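Local coordinates for protein glyoxalase 3 (PDB 4LRU) that converts methylglyoxal to D-lactate in a single glutathione-independent step, detoxifying methylglyoxal that the yeast Candida albicans generates in its own metabolism, at residues 7-12 with 44-49; 166-171 with 185-190; 26-31 with 220-225. All coordinates share one frame; numbering follows the deposited sequence.

All three contacts are mainly buried, but their chemistry follows their place. Contact 1 lies within the central sheet and is held by a ladder of backbone hydrogen bonds with apolar packing on both faces. Contact 3, near the centre of the chain, has no hydrogen bond across it: a proline meets an aromatic face and a glutamate. Contact 2, farther out, joins two helix starts largely through water and reaches an exposed lysine. Helix 29-42, which begins in contact 3, connects the strands of contact 1, and Leu11 and Thr12 pack on Val27 and Gly26. Phe166 of contact 2 touches Val220 and Asn221 of contact 3, and both contacts border the inferred active site.

Contact 1 (7-12 with 44-49)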
loop_
_atom_site.group_PDB
_atom_site.type_symbol
_atom_site.label_atom_id
_atom_site.label_comp_id
_atom_site.label_asym_id
_atom_site.label_seq_id
_atom_site.Cartn_x
_atom_site.Cartn_y
_atom_site.Cartn_z
ATOM N N VAL A 7 -4.640 -6.029 -11.104
ATOM C CA VAL A 7 -4.253 -5.220 -9.981
ATOM C C VAL A 7 -2.731 -5.256 -9.876
ATOM O O VAL A 7 -2.137 -6.337 -9.847
ATOM C CB VAL A 7 -4.866 -5.763 -8.668
ATOM C CG1 VAL A 7 -4.393 -4.949 -7.488
ATOM C CG2 VAL A 7 -6.398 -5.761 -8.740
ATOM N N LEU A 8 -2.123 -4.078 -9.828
ATOM C CA LEU A 8 -0.734 -3.960 -9.407
ATOM C C LEU A 8 -0.727 -3.812 -7.903
ATOM O O LEU A 8 -1.098 -2.761 -7.352
ATOM C CB LEU A 8 -0.062 -2.770 -10.089
ATOM C CG LEU A 8 1.462 -2.706 -9.986
ATOM C CD1 LEU A 8 1.949 -2.526 -8.560
ATOM C CD2 LEU A 8 2.107 -3.915 -10.660
ATOM N N LEU A 9 -0.348 -4.890 -7.232
ATOM C CA LEU A 9 -0.209 -4.881 -5.788
ATOM C C LEU A 9 1.258 -4.601 -5.455
ATOM O O LEU A 9 2.112 -5.475 -5.595
ATOM C CB LEU A 9 -0.680 -6.225 -5.208
ATOM C CG LEU A 9 -0.626 -6.388 -3.688
ATOM C CD1 LEU A 9 -1.282 -5.240 -2.959
ATOM C CD2 LEU A 9 -1.256 -7.709 -3.245
ATOM N N ALA A 10 1.535 -3.353 -5.074
ATOM C CA ALA A 10 2.895 -2.896 -4.794
ATOM C C ALA A 10 3.306 -3.308 -3.376
ATOM O O ALA A 10 2.511 -3.226 -2.430
ATOM C CB ALA A 10 2.978 -1.380 -4.943
ATOM N N LEU A 11 4.550 -3.764 -3.255
ATOM C CA LEU A 11 5.200 -4.040 -1.990
ATOM C C LEU A 11 6.420 -3.146 -1.860
ATOM O O LEU A 11 7.101 -2.888 -2.861
ATOM C CB LEU A 11 5.669 -5.494 -1.951
ATOM C CG LEU A 11 4.628 -6.552 -1.550
ATOM C CD1 LEU A 11 3.459 -6.600 -2.513
ATOM C CD2 LEU A 11 5.273 -7.919 -1.439
ATOM N N THR A 12 6.744 -2.734 -0.640
ATOM C CA THR A 12 8.036 -2.099 -0.407
ATOM C C THR A 12 9.207 -3.060 -0.633
ATOM O O THR A 12 9.130 -4.251 -0.330
ATOM C CB THR A 12 8.183 -1.512 1.008
ATOM O OG1 THR A 12 9.452 -0.848 1.116
ATOM C CG2 THR A 12 8.092 -2.589 2.080
ATOM N N TYR A 44 -10.326 -10.765 -10.088
ATOM C CA TYR A 44 -9.273 -10.018 -10.756
ATOM C C TYR A 44 -7.972 -10.823 -10.785
ATOM O O TYR A 44 -7.774 -11.736 -9.980
ATOM C CB TYR A 44 -8.991 -8.706 -10.033
ATOM C CG TYR A 44 -10.152 -7.744 -9.852
ATOM C CD1 TYR A 44 -11.257 -7.742 -10.695
ATOM C CD2 TYR A 44 -10.107 -6.809 -8.836
ATOM C CE1 TYR A 44 -12.279 -6.817 -10.521
ATOM C CE2 TYR A 44 -11.125 -5.891 -8.647
ATOM C CZ TYR A 44 -12.220 -5.908 -9.473
ATOM O OH TYR A 44 -13.217 -4.962 -9.237
ATOM N N GLU A 45 -7.096 -10.468 -11.720
ATOM C CA GLU A 45 -5.718 -10.921 -11.702
ATOM C C GLU A 45 -4.904 -9.978 -10.843
ATOM O O GLU A 45 -5.148 -8.779 -10.837
ATOM C CB GLU A 45 -5.151 -10.934 -13.114
ATOM C CG GLU A 45 -3.807 -11.627 -13.245
ATOM C CD GLU A 45 -3.459 -11.891 -14.697
ATOM O OE1 GLU A 45 -3.998 -12.856 -15.272
ATOM O OE2 GLU A 45 -2.670 -11.114 -15.262
ATOM N N ILE A 46 -3.962 -10.515 -10.080
ATOM C CA ILE A 46 -3.130 -9.684 -9.239
ATOM C C ILE A 46 -1.650 -9.934 -9.534
ATOM O O ILE A 46 -1.174 -11.070 -9.464
ATOM C CB ILE A 46 -3.369 -9.923 -7.731
ATOM C CG1 ILE A 46 -4.846 -9.738 -7.359
ATOM C CG2 ILE A 46 -2.545 -8.951 -6.919
ATOM C CD1 ILE A 46 -5.613 -11.032 -7.229
ATOM N N GLN A 47 -0.950 -8.854 -9.872
ATOM C CA GLN A 47 0.500 -8.871 -10.063
ATOM C C GLN A 47 1.174 -8.156 -8.894
ATOM O O GLN A 47 0.987 -6.948 -8.685
ATOM C CB GLN A 47 0.881 -8.161 -11.369
ATOM C CG GLN A 47 2.387 -8.041 -11.593
ATOM C CD GLN A 47 3.043 -9.390 -11.853
ATOM O OE1 GLN A 47 2.807 -10.031 -12.879
ATOM N NE2 GLN A 47 3.872 -9.832 -10.913
ATOM N N LEU A 48 1.964 -8.890 -8.124
ATOM C CA LEU A 48 2.769 -8.273 -7.088
ATOM C C LEU A 48 4.021 -7.657 -7.731
ATOM O O LEU A 48 4.616 -8.241 -8.653
ATOM C CB LEU A 48 3.174 -9.299 -6.028
ATOM C CG LEU A 48 2.107 -9.645 -4.984
ATOM C CD1 LEU A 48 0.876 -10.209 -5.662
ATOM C CD2 LEU A 48 2.645 -10.623 -3.942
ATOM N N ALA A 49 4.437 -6.502 -7.228
ATOM C CA ALA A 49 5.655 -5.844 -7.713
ATOM C C ALA A 49 6.293 -5.050 -6.591
ATOM O O ALA A 49 5.596 -4.492 -5.731
ATOM C CB ALA A 49 5.342 -4.918 -8.872
#
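The Tyr44 ring receives Val7 obliquely, neither squarely over a face nor at an edge: with CG beside its own backbone N (chi1 -57°), the ring lies next to Val7, whose CG2 is 3.9 Å from CD2 of Tyr44. The phenol OH of Tyr44 hydrogen-bonds to Glu237. The Gln47 amide, a second flat group, turns back along its own strand. These residues belong to a beta-alpha-beta unit of the DJ-1/PfpI fold, in which strand 6-10 and strand 45-50 pair in parallel and helix 29-42 makes the connection. The short strand segments run 30° apart, a twist of the central sheet. Their ladder passes from one strand to the other and back: Val7 N gives to Glu45 O at 2.8 Å, Gln47 N to Val7 O, Leu9 N to Gln47 O, Ala49 N to Leu9 O and Leu11 N to Ala49 O. Between these bonds, the CA of Leu48 sends a C-H contact to Leu9 O at 3.2 Å. Val7, Ile46, Leu9 and Leu48 share one face, where Phe39 of helix 29-42 packs on Val7 and Ile46, and Phe36 on Ile46. There Leu9 and Ile46 lie side by side, with CB of Leu9 3.7 Å from CG2 of Ile46, while the branch end CD2 of Leu9 meets CD1 of Leu48. On the other face, which carries Leu8, Ala10, Gln47 and Ala49, CD2 of Leu8 rests 3.8 Å from CB of Ala49, and Leu121 of helix 119-130 packs on Leu8 and Ala10. Gln47 NE2, which also bonds to Asn88 O, donates nearly straight (171°) to Leu48 O at 2.9 Å.

Contact 2 (166-171 with 185-190)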
loop_
_atom_site.group_PDB
_atom_site.type_symbol
_atom_site.label_atom_id
_atom_site.label_comp_id
_atom_site.label_asym_id
_atom_site.label_seq_id
_atom_site.Cartn_x
_atom_site.Cartn_y
_atom_site.Cartn_z
ATOM N N PHE A 166 -1.555 5.933 8.073
ATOM C CA PHE A 166 -1.128 5.625 9.433
ATOM C C PHE A 166 -0.989 6.899 10.262
ATOM O O PHE A 166 -0.468 7.911 9.799
ATOM C CB PHE A 166 0.169 4.820 9.427
ATOM C CG PHE A 166 0.385 4.016 10.683
ATOM C CD1 PHE A 166 -0.341 2.858 10.915
ATOM C CD2 PHE A 166 1.243 4.463 11.672
ATOM C CE1 PHE A 166 -0.160 2.131 12.058
ATOM C CE2 PHE A 166 1.436 3.726 12.820
ATOM C CZ PHE A 166 0.728 2.565 13.020
ATOM N N THR A 167 -1.494 6.855 11.484
ATOM C CA THR A 167 -1.610 8.059 12.307
ATOM C C THR A 167 -0.280 8.455 12.946
ATOM O O THR A 167 0.558 7.607 13.244
ATOM C CB THR A 167 -2.659 7.911 13.436
ATOM O OG1 THR A 167 -2.219 6.944 14.400
ATOM C CG2 THR A 167 -4.031 7.521 12.872
ATOM N N ASP A 168 -0.111 9.747 13.194
ATOM C CA ASP A 168 1.033 10.223 13.969
ATOM C C ASP A 168 1.126 9.541 15.332
ATOM O O ASP A 168 2.212 9.164 15.766
ATOM C CB ASP A 168 0.963 11.727 14.156
ATOM C CG ASP A 168 1.169 12.509 12.859
ATOM O OD1 ASP A 168 1.478 11.909 11.813
ATOM O OD2 ASP A 168 1.018 13.749 12.919
ATOM N N ILE A 169 0.008 9.410 16.048
ATOM C CA ILE A 169 0.088 8.837 17.373
ATOM C C ILE A 169 0.539 7.373 17.283
ATOM O O ILE A 169 1.259 6.877 18.152
ATOM C CB ILE A 169 -1.225 9.007 18.176
ATOM C CG1 ILE A 169 -0.962 8.803 19.672
ATOM C CG2 ILE A 169 -2.320 8.101 17.634
ATOM C CD1 ILE A 169 -2.177 8.996 20.572
ATOM N N GLY A 170 0.111 6.686 16.231
ATOM C CA GLY A 170 0.530 5.309 15.987
ATOM C C GLY A 170 2.046 5.187 15.936
ATOM O O GLY A 170 2.622 4.215 16.436
ATOM N N GLU A 171 2.701 6.197 15.368
ATOM C CA GLU A 171 4.171 6.178 15.308
ATOM C C GLU A 171 4.796 6.247 16.691
ATOM O O GLU A 171 5.829 5.617 16.946
ATOM C CB GLU A 171 4.724 7.317 14.430
ATOM C CG GLU A 171 4.054 7.511 13.075
ATOM C CD GLU A 171 4.260 6.361 12.098
ATOM O OE1 GLU A 171 4.676 5.257 12.516
ATOM O OE2 GLU A 171 3.947 6.572 10.900
ATOM N N LEU A 185 11.693 11.002 7.202
ATOM C CA LEU A 185 10.604 10.159 6.745
ATOM C C LEU A 185 9.271 10.782 7.147
ATOM O O LEU A 185 9.014 10.991 8.322
ATOM C CB LEU A 185 10.717 8.771 7.369
ATOM C CG LEU A 185 12.058 8.052 7.196
ATOM C CD1 LEU A 185 11.971 6.672 7.820
ATOM C CD2 LEU A 185 12.439 7.937 5.729
ATOM N N LEU A 186 8.428 11.079 6.174
ATOM C CA LEU A 186 7.232 11.868 6.442
ATOM C C LEU A 186 6.089 10.956 6.846
ATOM O O LEU A 186 5.852 9.935 6.207
ATOM C CB LEU A 186 6.820 12.667 5.211
ATOM C CG LEU A 186 7.786 13.752 4.731
ATOM C CD1 LEU A 186 7.130 14.522 3.597
ATOM C CD2 LEU A 186 8.190 14.683 5.857
ATOM N N THR A 187 5.373 11.348 7.896
ATOM C CA THR A 187 4.119 10.693 8.223
ATOM C C THR A 187 3.115 10.965 7.120
ATOM O O THR A 187 3.294 11.866 6.312
ATOM C CB THR A 187 3.512 11.212 9.538
ATOM O OG1 THR A 187 3.145 12.590 9.385
ATOM C CG2 THR A 187 4.488 11.059 10.670
ATOM N N ILE A 188 2.032 10.207 7.096
ATOM C CA ILE A 188 1.094 10.375 6.013
ATOM C C ILE A 188 0.414 11.744 6.085
ATOM O O ILE A 188 0.142 12.355 5.046
ATOM C CB ILE A 188 0.094 9.215 5.912
ATOM C CG1 ILE A 188 0.828 7.883 5.624
ATOM C CG2 ILE A 188 -0.919 9.499 4.822
ATOM C CD1 ILE A 188 1.902 7.974 4.540
ATOM N N LYS A 189 0.163 12.234 7.296
ATOM C CA LYS A 189 -0.329 13.589 7.474
ATOM C C LYS A 189 0.629 14.563 6.786
ATOM O O LYS A 189 0.207 15.396 5.995
ATOM C CB LYS A 189 -0.470 13.930 8.957
ATOM C CG LYS A 189 -1.184 15.248 9.218
ATOM C CD LYS A 189 -1.422 15.471 10.702
ATOM C CE LYS A 189 -2.215 16.743 10.951
ATOM N NZ LYS A 189 -2.577 16.909 12.387
ATOM N N GLN A 190 1.922 14.419 7.064
ATOM C CA GLN A 190 2.950 15.276 6.466
ATOM C C GLN A 190 2.993 15.133 4.937
ATOM O O GLN A 190 3.218 16.105 4.222
ATOM C CB GLN A 190 4.322 14.951 7.064
ATOM C CG GLN A 190 4.496 15.438 8.496
ATOM C CD GLN A 190 5.864 15.081 9.067
ATOM O OE1 GLN A 190 6.272 13.924 9.029
ATOM N NE2 GLN A 190 6.582 16.079 9.574
HETATM O O HOH W 1 -0.196 10.739 9.869
HETATM O O HOH W 2 2.223 8.030 9.098
HETATM O O HOH W 3 2.708 14.863 11.210
#
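Asp168 reaches across to Thr187 from the first turn of helix 168-173, its CG turned anti to the carbonyl carbon (chi1 -68°). From CB the side chain leads to a carboxylate whose CG stands 4.0 Å from OG1 of Thr187. Its OD1 lies 3.0 Å from OG1 of Thr187 and accepts a hydrogen bond from a water that also donates to Phe166 O and accepts from Lys189 N. At OD2, in one of the two conformers of Lys189, the CD methylene of that lysine passes at 3.7 Å, and a second water donates at 2.6 Å while also bonding to Thr187 OG1. Thr187 is the N-cap of helix 188-195 and forms a capping box with Gln190: Gln190 N bonds to Thr187 OG1, and Thr187 N gives to a lone pair of Gln190 OE1 at 3.0 Å. Deeper in, a third water donates to both Phe166 O and Glu171 OE2 and accepts from Ile188 N, so water links two N-H groups of this helix's first turn to the opposite segment. Glu171, an inferred active-site residue, bonds through the same OE2 to His140 and through OE1 to His109.

Contact 3 (26-31 with 220-225); sequences GVFVVE and VNPQSA
Phe28 lays one face of its ring against Pro222, whose CG stands 3.5 Å above the plane and 3.8 Å from the ring centroid, a CH-pi contact offset toward the CE1 side. The two side chains cross at about a right angle. Glu31 approaches the same proline with its carboxylate: OE2 lies 3.3 Å from CG and 3.5 Å from CD of Pro222. The extended chain beyond CG (chi2 180°) brings OE2 there; the ring face and the carboxylate oxygen meet CG of Pro222 from two neighbouring sides, with no hydrogen bond. Val30 adds CG2 at 4.2 Å from Pro222 CB, and CB of Ala225 packs against CA of Glu31. The turn that presents the proline is tied by Ser224 OG donating to Asn221 OD1 at 2.6 Å. Glu31 also touches Cys139, the inferred active-site cysteine, consistent with the glutamate beside the reactive cysteine in DJ-1 relatives. The contact thus brings the start of helix 29-42 against the loop between strand 216-219 and helix 225-236, with Phe66 meeting Phe28 edge-to-face and helix 69-76 touching Val30 through Asp71.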
loop_
_atom_site.group_PDB
_atom_site.type_symbol
_atom_site.label_atom_id
_atom_site.label_comp_id
_atom_site.label_asym_id
_atom_site.label_seq_id
_atom_site.Cartn_x
_atom_site.Cartn_y
_atom_site.Cartn_z
ATOM N N GLY A 26 9.804 -3.865 6.622
ATOM C CA GLY A 26 9.587 -4.468 5.317
ATOM C C GLY A 26 8.102 -4.486 5.062
ATOM O O GLY A 26 7.397 -3.573 5.484
ATOM N N VAL A 27 7.629 -5.513 4.369
ATOM C CA VAL A 27 6.217 -5.629 3.986
ATOM C C VAL A 27 5.417 -6.159 5.176
ATOM O O VAL A 27 5.765 -7.177 5.755
ATOM C CB VAL A 27 6.074 -6.588 2.798
ATOM C CG1 VAL A 27 4.600 -6.801 2.431
ATOM C CG2 VAL A 27 6.876 -6.070 1.610
ATOM N N PHE A 28 4.347 -5.451 5.535
ATOM C CA PHE A 28 3.471 -5.902 6.614
ATOM C C PHE A 28 2.526 -6.945 6.061
ATOM O O PHE A 28 1.676 -6.624 5.246
ATOM C CB PHE A 28 2.674 -4.735 7.188
ATOM C CG PHE A 28 2.214 -4.972 8.590
ATOM C CD1 PHE A 28 1.084 -5.728 8.846
ATOM C CD2 PHE A 28 2.940 -4.480 9.672
ATOM C CE1 PHE A 28 0.692 -5.992 10.145
ATOM C CE2 PHE A 28 2.547 -4.734 10.972
ATOM C CZ PHE A 28 1.418 -5.485 11.210
ATOM N N VAL A 29 2.703 -8.197 6.464
ATOM C CA VAL A 29 2.142 -9.341 5.730
ATOM C C VAL A 29 0.690 -9.122 5.314
ATOM O O VAL A 29 0.372 -9.222 4.143
ATOM C CB VAL A 29 2.256 -10.643 6.519
ATOM C CG1 VAL A 29 1.551 -11.779 5.789
ATOM C CG2 VAL A 29 3.721 -11.008 6.727
ATOM N N VAL A 30 -0.202 -8.873 6.266
ATOM C CA VAL A 30 -1.620 -8.856 5.907
ATOM C C VAL A 30 -2.026 -7.678 5.027
ATOM O O VAL A 30 -3.069 -7.723 4.399
ATOM C CB VAL A 30 -2.570 -8.942 7.118
ATOM C CG1 VAL A 30 -2.485 -10.322 7.763
ATOM C CG2 VAL A 30 -2.284 -7.840 8.120
ATOM N N GLU A 31 -1.181 -6.647 4.934
ATOM C CA GLU A 31 -1.445 -5.547 4.011
ATOM C C GLU A 31 -1.249 -5.912 2.557
ATOM O O GLU A 31 -1.768 -5.234 1.682
ATOM C CB GLU A 31 -0.577 -4.328 4.356
ATOM C CG GLU A 31 -0.966 -3.761 5.699
ATOM C CD GLU A 31 -0.155 -2.558 6.118
ATOM O OE1 GLU A 31 0.571 -1.982 5.275
ATOM O OE2 GLU A 31 -0.292 -2.185 7.299
ATOM N N VAL A 220 -6.103 3.188 6.907
ATOM C CA VAL A 220 -5.220 3.692 7.965
ATOM C C VAL A 220 -4.049 2.757 8.318
ATOM O O VAL A 220 -2.947 3.214 8.656
ATOM C CB VAL A 220 -6.024 3.987 9.232
ATOM C CG1 VAL A 220 -5.110 4.471 10.349
ATOM C CG2 VAL A 220 -7.088 5.028 8.927
ATOM N N ASN A 221 -4.298 1.455 8.296
ATOM C CA ASN A 221 -3.547 0.505 9.121
ATOM C C ASN A 221 -3.812 -0.940 8.705
ATOM O O ASN A 221 -4.626 -1.203 7.823
ATOM C CB ASN A 221 -3.907 0.702 10.603
ATOM C CG ASN A 221 -5.413 0.683 10.848
ATOM O OD1 ASN A 221 -6.150 0.010 10.123
ATOM N ND2 ASN A 221 -5.880 1.460 11.813
ATOM N N PRO A 222 -3.119 -1.896 9.338
ATOM C CA PRO A 222 -3.367 -3.291 8.967
ATOM C C PRO A 222 -4.829 -3.688 9.155
ATOM O O PRO A 222 -5.378 -4.462 8.359
ATOM C CB PRO A 222 -2.458 -4.069 9.920
ATOM C CG PRO A 222 -1.334 -3.123 10.232
ATOM C CD PRO A 222 -2.014 -1.773 10.307
ATOM N N GLN A 223 -5.463 -3.128 10.182
ATOM C CA GLN A 223 -6.860 -3.404 10.481
ATOM C C GLN A 223 -7.799 -2.955 9.363
ATOM O O GLN A 223 -8.915 -3.438 9.280
ATOM C CB GLN A 223 -7.254 -2.703 11.787
ATOM C CG GLN A 223 -6.533 -3.257 13.005
ATOM C CD GLN A 223 -5.181 -2.601 13.280
ATOM O OE1 GLN A 223 -4.632 -1.881 12.453
ATOM N NE2 GLN A 223 -4.655 -2.839 14.476
ATOM N N SER A 224 -7.340 -2.033 8.514
ATOM C CA SER A 224 -8.175 -1.446 7.457
ATOM C C SER A 224 -7.949 -2.037 6.078
ATOM O O SER A 224 -8.561 -1.588 5.111
ATOM C CB SER A 224 -7.934 0.062 7.360
ATOM O OG SER A 224 -8.152 0.692 8.613
ATOM N N ALA A 225 -7.057 -3.014 5.962
ATOM C CA ALA A 225 -6.638 -3.478 4.651
ATOM C C ALA A 225 -7.771 -4.130 3.861
ATOM O O ALA A 225 -7.918 -3.873 2.661
ATOM C CB ALA A 225 -5.442 -4.415 4.770
#